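Local coordinates for NOL1/NOP2/sun family protein (Enterococcus faecium, PDB 3M4X), which probably methylates ribosomal RNA, as a member of the RsmB/F family that joins a methyltransferase domain to a C-terminal PUA-like RNA-binding domain, at residues Ile395-Trp408 / Phe417-Leu430. Numbering follows the deposited sequence.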
loop_
_atom_site.group_PDB
_atom_site.type_symbol
_atom_site.label_atom_id
_atom_site.label_comp_id
_atom_site.label_asym_id
_atom_site.label_seq_id
_atom_site.Cartn_x
_atom_site.Cartn_y
_atom_site.Cartn_z
ATOM N N ILE A 395 5.703 -18.708 13.835
ATOM C CA ILE A 395 4.729 -19.110 14.832
ATOM C C ILE A 395 5.257 -20.209 15.779
ATOM O O ILE A 395 4.740 -20.405 16.874
ATOM C CB ILE A 395 3.412 -19.486 14.124
ATOM C CG1 ILE A 395 2.410 -18.340 14.257
ATOM C CG2 ILE A 395 2.853 -20.784 14.630
ATOM C CD1 ILE A 395 1.095 -18.625 13.580
ATOM N N GLU A 396 6.312 -20.894 15.360
ATOM C CA GLU A 396 6.921 -21.939 16.183
ATOM C C GLU A 396 7.617 -21.372 17.417
ATOM O O GLU A 396 7.848 -22.088 18.387
ATOM C CB GLU A 396 7.925 -22.769 15.372
ATOM C CG GLU A 396 9.013 -21.953 14.680
ATOM C CD GLU A 396 8.648 -21.593 13.240
ATOM O OE1 GLU A 396 7.528 -21.078 12.992
ATOM O OE2 GLU A 396 9.488 -21.835 12.349
ATOM N N ASN A 397 7.917 -20.078 17.378
ATOM C CA ASN A 397 8.826 -19.460 18.326
ATOM C C ASN A 397 8.153 -18.779 19.506
ATOM O O ASN A 397 8.821 -18.423 20.469
ATOM C CB ASN A 397 9.689 -18.421 17.596
ATOM C CG ASN A 397 10.663 -19.051 16.615
ATOM O OD1 ASN A 397 11.107 -20.185 16.801
ATOM N ND2 ASN A 397 11.013 -18.309 15.573
ATOM N N ILE A 398 6.847 -18.554 19.417
ATOM C CA ILE A 398 6.139 -17.781 20.435
ATOM C C ILE A 398 4.970 -18.561 21.023
ATOM O O ILE A 398 4.492 -19.506 20.405
ATOM C CB ILE A 398 5.573 -16.483 19.846
ATOM C CG1 ILE A 398 4.529 -16.825 18.789
ATOM C CG2 ILE A 398 6.692 -15.615 19.251
ATOM C CD1 ILE A 398 4.079 -15.643 18.035
ATOM N N PRO A 399 4.507 -18.160 22.224
ATOM C CA PRO A 399 3.343 -18.784 22.868
ATOM C C PRO A 399 2.074 -18.550 22.050
ATOM O O PRO A 399 1.663 -17.405 21.809
ATOM C CB PRO A 399 3.252 -18.065 24.226
ATOM C CG PRO A 399 4.620 -17.543 24.468
ATOM C CD PRO A 399 5.123 -17.141 23.089
ATOM N N CYS A 400 1.478 -19.648 21.610
ATOM C CA CYS A 400 0.313 -19.608 20.747
ATOM C C CYS A 400 -0.861 -20.321 21.381
ATOM O O CYS A 400 -0.694 -21.314 22.081
ATOM C CB CYS A 400 0.634 -20.301 19.423
ATOM S SG CYS A 400 1.748 -19.386 18.388
ATOM N N LEU A 401 -2.056 -19.832 21.099
ATOM C CA LEU A 401 -3.269 -20.507 21.528
ATOM C C LEU A 401 -4.135 -20.688 20.280
ATOM O O LEU A 401 -4.804 -19.762 19.831
ATOM C CB LEU A 401 -3.948 -19.671 22.622
ATOM C CG LEU A 401 -5.378 -19.812 23.166
ATOM C CD1 LEU A 401 -6.254 -20.815 22.425
ATOM C CD2 LEU A 401 -5.332 -20.100 24.645
ATOM N N PRO A 402 -4.081 -21.881 19.686
ATOM C CA PRO A 402 -4.911 -22.202 18.526
ATOM C C PRO A 402 -6.401 -22.048 18.847
ATOM O O PRO A 402 -6.835 -22.458 19.923
ATOM C CB PRO A 402 -4.592 -23.681 18.269
ATOM C CG PRO A 402 -3.248 -23.910 18.904
ATOM C CD PRO A 402 -3.253 -23.026 20.115
ATOM N N ILE A 403 -7.163 -21.461 17.932
ATOM C CA ILE A 403 -8.592 -21.259 18.127
ATOM C C ILE A 403 -9.368 -21.813 16.937
ATOM O O ILE A 403 -8.774 -22.141 15.902
ATOM C CB ILE A 403 -8.930 -19.780 18.285
ATOM C CG1 ILE A 403 -8.632 -19.039 16.987
ATOM C CG2 ILE A 403 -8.129 -19.182 19.446
ATOM C CD1 ILE A 403 -9.104 -17.609 16.969
ATOM N N THR A 404 -10.689 -21.929 17.108
ATOM C CA THR A 404 -11.606 -22.428 16.083
ATOM C C THR A 404 -12.225 -21.215 15.402
ATOM O O THR A 404 -12.012 -20.092 15.844
ATOM C CB THR A 404 -12.744 -23.289 16.719
ATOM O OG1 THR A 404 -13.533 -22.467 17.587
ATOM C CG2 THR A 404 -12.171 -24.445 17.539
ATOM N N GLN A 405 -12.998 -21.410 14.340
ATOM C CA GLN A 405 -13.600 -20.239 13.695
ATOM C C GLN A 405 -14.687 -19.602 14.565
ATOM O O GLN A 405 -14.801 -18.375 14.626
ATOM C CB GLN A 405 -14.098 -20.549 12.286
ATOM C CG GLN A 405 -14.973 -21.780 12.178
ATOM C CD GLN A 405 -16.454 -21.489 12.405
ATOM O OE1 GLN A 405 -17.201 -22.350 12.894
ATOM N NE2 GLN A 405 -16.888 -20.275 12.049
ATOM N N LYS A 406 -15.453 -20.437 15.268
ATOM C CA LYS A 406 -16.443 -19.947 16.224
ATOM C C LYS A 406 -15.811 -19.053 17.274
ATOM O O LYS A 406 -16.345 -17.988 17.602
ATOM C CB LYS A 406 -17.162 -21.106 16.906
ATOM C CG LYS A 406 -18.512 -21.411 16.312
ATOM C CD LYS A 406 -19.308 -22.331 17.224
ATOM C CE LYS A 406 -20.605 -22.742 16.554
ATOM N NZ LYS A 406 -20.319 -23.210 15.171
ATOM N N GLU A 407 -14.675 -19.495 17.807
ATOM C CA GLU A 407 -13.909 -18.667 18.725
ATOM C C GLU A 407 -13.401 -17.400 18.030
ATOM O O GLU A 407 -13.403 -16.309 18.614
ATOM C CB GLU A 407 -12.773 -19.471 19.368
ATOM C CG GLU A 407 -13.253 -20.334 20.522
ATOM C CD GLU A 407 -12.280 -21.431 20.902
ATOM O OE1 GLU A 407 -11.256 -21.595 20.207
ATOM O OE2 GLU A 407 -12.548 -22.137 21.900
ATOM N N TRP A 408 -12.996 -17.531 16.772
ATOM C CA TRP A 408 -12.667 -16.341 15.987
ATOM C C TRP A 408 -13.853 -15.363 15.952
ATOM O O TRP A 408 -13.692 -14.162 16.205
ATOM C CB TRP A 408 -12.189 -16.698 14.570
ATOM C CG TRP A 408 -11.927 -15.465 13.732
ATOM C CD1 TRP A 408 -10.773 -14.731 13.686
ATOM C CD2 TRP A 408 -12.857 -14.803 12.864
ATOM N NE1 TRP A 408 -10.929 -13.658 12.831
ATOM C CE2 TRP A 408 -12.194 -13.685 12.311
ATOM C CE3 TRP A 408 -14.180 -15.059 12.485
ATOM C CZ2 TRP A 408 -12.812 -12.820 11.407
ATOM C CZ3 TRP A 408 -14.794 -14.190 11.587
ATOM C CH2 TRP A 408 -14.105 -13.088 11.059
ATOM N N PHE A 417 -13.586 -16.033 25.424
ATOM C CA PHE A 417 -13.959 -17.437 25.283
ATOM C C PHE A 417 -13.149 -18.248 26.292
ATOM O O PHE A 417 -12.272 -17.704 26.974
ATOM C CB PHE A 417 -13.776 -17.949 23.847
ATOM C CG PHE A 417 -12.352 -17.895 23.346
ATOM C CD1 PHE A 417 -11.555 -19.027 23.360
ATOM C CD2 PHE A 417 -11.825 -16.718 22.830
ATOM C CE1 PHE A 417 -10.252 -18.982 22.895
ATOM C CE2 PHE A 417 -10.524 -16.670 22.360
ATOM C CZ PHE A 417 -9.735 -17.803 22.399
ATOM N N GLN A 418 -13.438 -19.534 26.402
ATOM C CA GLN A 418 -12.856 -20.329 27.479
ATOM C C GLN A 418 -11.778 -21.284 26.984
ATOM O O GLN A 418 -11.956 -21.977 25.984
ATOM C CB GLN A 418 -13.956 -21.105 28.214
ATOM C CG GLN A 418 -13.446 -22.030 29.312
ATOM C CD GLN A 418 -14.353 -23.230 29.533
ATOM O OE1 GLN A 418 -14.235 -23.942 30.535
ATOM N NE2 GLN A 418 -15.266 -23.460 28.590
ATOM N N ARG A 419 -10.651 -21.315 27.687
ATOM C CA ARG A 419 -9.595 -22.274 27.391
ATOM C C ARG A 419 -8.781 -22.580 28.652
ATOM O O ARG A 419 -8.169 -21.689 29.253
ATOM C CB ARG A 419 -8.673 -21.770 26.265
ATOM C CG ARG A 419 -7.607 -22.795 25.869
ATOM C CD ARG A 419 -8.195 -23.934 25.041
ATOM N NE ARG A 419 -8.166 -23.599 23.615
ATOM C CZ ARG A 419 -9.146 -22.990 22.954
ATOM N NH1 ARG A 419 -10.266 -22.653 23.577
ATOM N NH2 ARG A 419 -9.010 -22.726 21.662
ATOM N N ASP A 420 -8.774 -23.843 29.049
ATOM C CA ASP A 420 -8.077 -24.238 30.261
ATOM C C ASP A 420 -6.617 -23.804 30.244
ATOM O O ASP A 420 -5.900 -24.047 29.270
ATOM C CB ASP A 420 -8.164 -25.748 30.445
ATOM C CG ASP A 420 -9.524 -26.192 30.935
ATOM O OD1 ASP A 420 -10.435 -25.338 31.016
ATOM O OD2 ASP A 420 -9.673 -27.396 31.243
ATOM N N GLY A 421 -6.190 -23.158 31.327
ATOM C CA GLY A 421 -4.811 -22.724 31.472
ATOM C C GLY A 421 -4.678 -21.287 31.955
ATOM O O GLY A 421 -5.684 -20.565 32.083
ATOM N N ASN A 422 -3.435 -20.870 32.190
ATOM C CA ASN A 422 -3.133 -19.569 32.803
ATOM C C ASN A 422 -1.858 -18.945 32.221
ATOM O O ASN A 422 -1.006 -18.427 32.949
ATOM C CB ASN A 422 -2.981 -19.713 34.329
ATOM C CG ASN A 422 -3.042 -18.376 35.048
ATOM O OD1 ASN A 422 -3.852 -17.510 34.700
ATOM N ND2 ASN A 422 -2.177 -18.196 36.050
ATOM N N GLN A 423 -1.753 -18.974 30.901
ATOM C CA GLN A 423 -0.489 -18.721 30.225
ATOM C C GLN A 423 -0.190 -17.233 29.979
ATOM O O GLN A 423 0.909 -16.879 29.570
ATOM C CB GLN A 423 -0.461 -19.531 28.922
ATOM C CG GLN A 423 0.904 -19.761 28.326
ATOM C CD GLN A 423 1.904 -20.350 29.314
ATOM O OE1 GLN A 423 1.566 -21.189 30.157
ATOM N NE2 GLN A 423 3.146 -19.908 29.203
ATOM N N GLY A 424 -1.148 -16.354 30.250
ATOM C CA GLY A 424 -0.911 -14.934 30.037
ATOM C C GLY A 424 -1.049 -14.548 28.565
ATOM O O GLY A 424 -1.929 -15.061 27.865
ATOM N N TRP A 425 -0.187 -13.648 28.097
ATOM C CA TRP A 425 -0.247 -13.147 26.719
ATOM C C TRP A 425 -0.039 -14.248 25.705
ATOM O O TRP A 425 0.977 -14.929 25.721
ATOM C CB TRP A 425 0.784 -12.040 26.492
ATOM C CG TRP A 425 0.480 -10.856 27.304
ATOM C CD1 TRP A 425 1.162 -10.407 28.405
ATOM C CD2 TRP A 425 -0.624 -9.969 27.122
ATOM N NE1 TRP A 425 0.551 -9.283 28.907
ATOM C CE2 TRP A 425 -0.548 -8.994 28.135
ATOM C CE3 TRP A 425 -1.667 -9.899 26.191
ATOM C CZ2 TRP A 425 -1.474 -7.960 28.243
ATOM C CZ3 TRP A 425 -2.583 -8.870 26.297
ATOM C CH2 TRP A 425 -2.483 -7.920 27.317
ATOM N N VAL A 426 -1.012 -14.432 24.821
ATOM C CA VAL A 426 -0.920 -15.494 23.832
ATOM C C VAL A 426 -1.346 -14.978 22.478
ATOM O O VAL A 426 -2.265 -14.160 22.381
ATOM C CB VAL A 426 -1.784 -16.723 24.218
ATOM C CG1 VAL A 426 -1.233 -17.385 25.476
ATOM C CG2 VAL A 426 -3.252 -16.328 24.407
ATOM N N LEU A 427 -0.655 -15.440 21.440
ATOM C CA LEU A 427 -1.042 -15.145 20.068
ATOM C C LEU A 427 -2.151 -16.110 19.674
ATOM O O LEU A 427 -1.937 -17.316 19.637
ATOM C CB LEU A 427 0.151 -15.333 19.117
ATOM C CG LEU A 427 -0.115 -14.997 17.642
ATOM C CD1 LEU A 427 -0.339 -13.493 17.460
ATOM C CD2 LEU A 427 0.994 -15.507 16.716
ATOM N N LEU A 428 -3.334 -15.586 19.387
ATOM C CA LEU A 428 -4.420 -16.421 18.871
ATOM C C LEU A 428 -4.149 -16.782 17.414
ATOM O O LEU A 428 -3.853 -15.912 16.602
ATOM C CB LEU A 428 -5.767 -15.707 19.016
ATOM C CG LEU A 428 -5.994 -15.173 20.434
ATOM C CD1 LEU A 428 -7.424 -14.708 20.638
ATOM C CD2 LEU A 428 -5.638 -16.213 21.474
ATOM N N VAL A 429 -4.220 -18.070 17.092
ATOM C CA VAL A 429 -3.906 -18.539 15.746
ATOM C C VAL A 429 -5.027 -19.422 15.198
ATOM O O VAL A 429 -5.390 -20.426 15.812
ATOM C CB VAL A 429 -2.562 -19.309 15.698
ATOM C CG1 VAL A 429 -2.306 -19.866 14.310
ATOM C CG2 VAL A 429 -1.404 -18.411 16.124
ATOM N N LEU A 430 -5.571 -19.033 14.046
ATOM C CA LEU A 430 -6.601 -19.808 13.357
ATOM C C LEU A 430 -5.940 -20.612 12.247
ATOM O O LEU A 430 -5.520 -20.063 11.227
ATOM C CB LEU A 430 -7.670 -18.874 12.775
ATOM C CG LEU A 430 -8.908 -19.419 12.059
ATOM C CD1 LEU A 430 -9.694 -20.396 12.928
ATOM C CD2 LEU A 430 -9.791 -18.247 11.655
HETATM O O HOH W 1 -6.002 -24.086 22.009
HETATM O O HOH W 2 -6.662 -23.431 14.932
#
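In the C-terminal PUA-like domain, strand 400-403 pairs in parallel with strand 426-430 at one edge of a mixed five-stranded sheet, and Arg419, in the loop before strand 426-430, bonds both Pro402 of the edge strand and Glu407 of the helix that follows it. Leu427 N donates to Pro399 O and Leu401 N to Leu427 O; further on, Val429 N donates to Leu401 O (3.3 Å) and Ile403 N to Val429 O. Arg419 grips Glu407 end-on: NH2 reaches OE1 on its syn side at 2.9 Å, nearly straight (173°), and NH1 meets OE2, also at 2.9 Å, from above the carboxylate plane. NH2 also donates to Pro402 O (2.8 Å), in the carbonyl plane, and a water links that oxygen to Arg419 NE. Bends at chi2 (75°) and chi3 (89°) fold the arginine back over Leu401, whose CD1 lies against one guanidinium face, 3.4 Å from Arg419 NH2. Glu407 OE1 is held a second time, by Thr404 N from the opposite face of the carboxylate; with Glu407 N bonded to Thr404 OG1, this completes a capping box. Glu407 CB sits over the Phe417 ring in a CH-pi contact, 4.2 Å from the centroid, and Ile403 CG2 comes within 3.6 Å of Phe417 CZ. Val445 of strand 444-447 also packs on Leu401, Phe417 and Arg419. On the sheet face that carries Cys400, Leu427 and Val429, Ile395 CD1 meets Val429 CG2 tip to tip at 3.6 Å. Parallel strands 400-403 and 426-430 are thus joined through capped helix 405-413 and strand 417-418, which lies at the other edge of the same mixed sheet of the PUA-like fold.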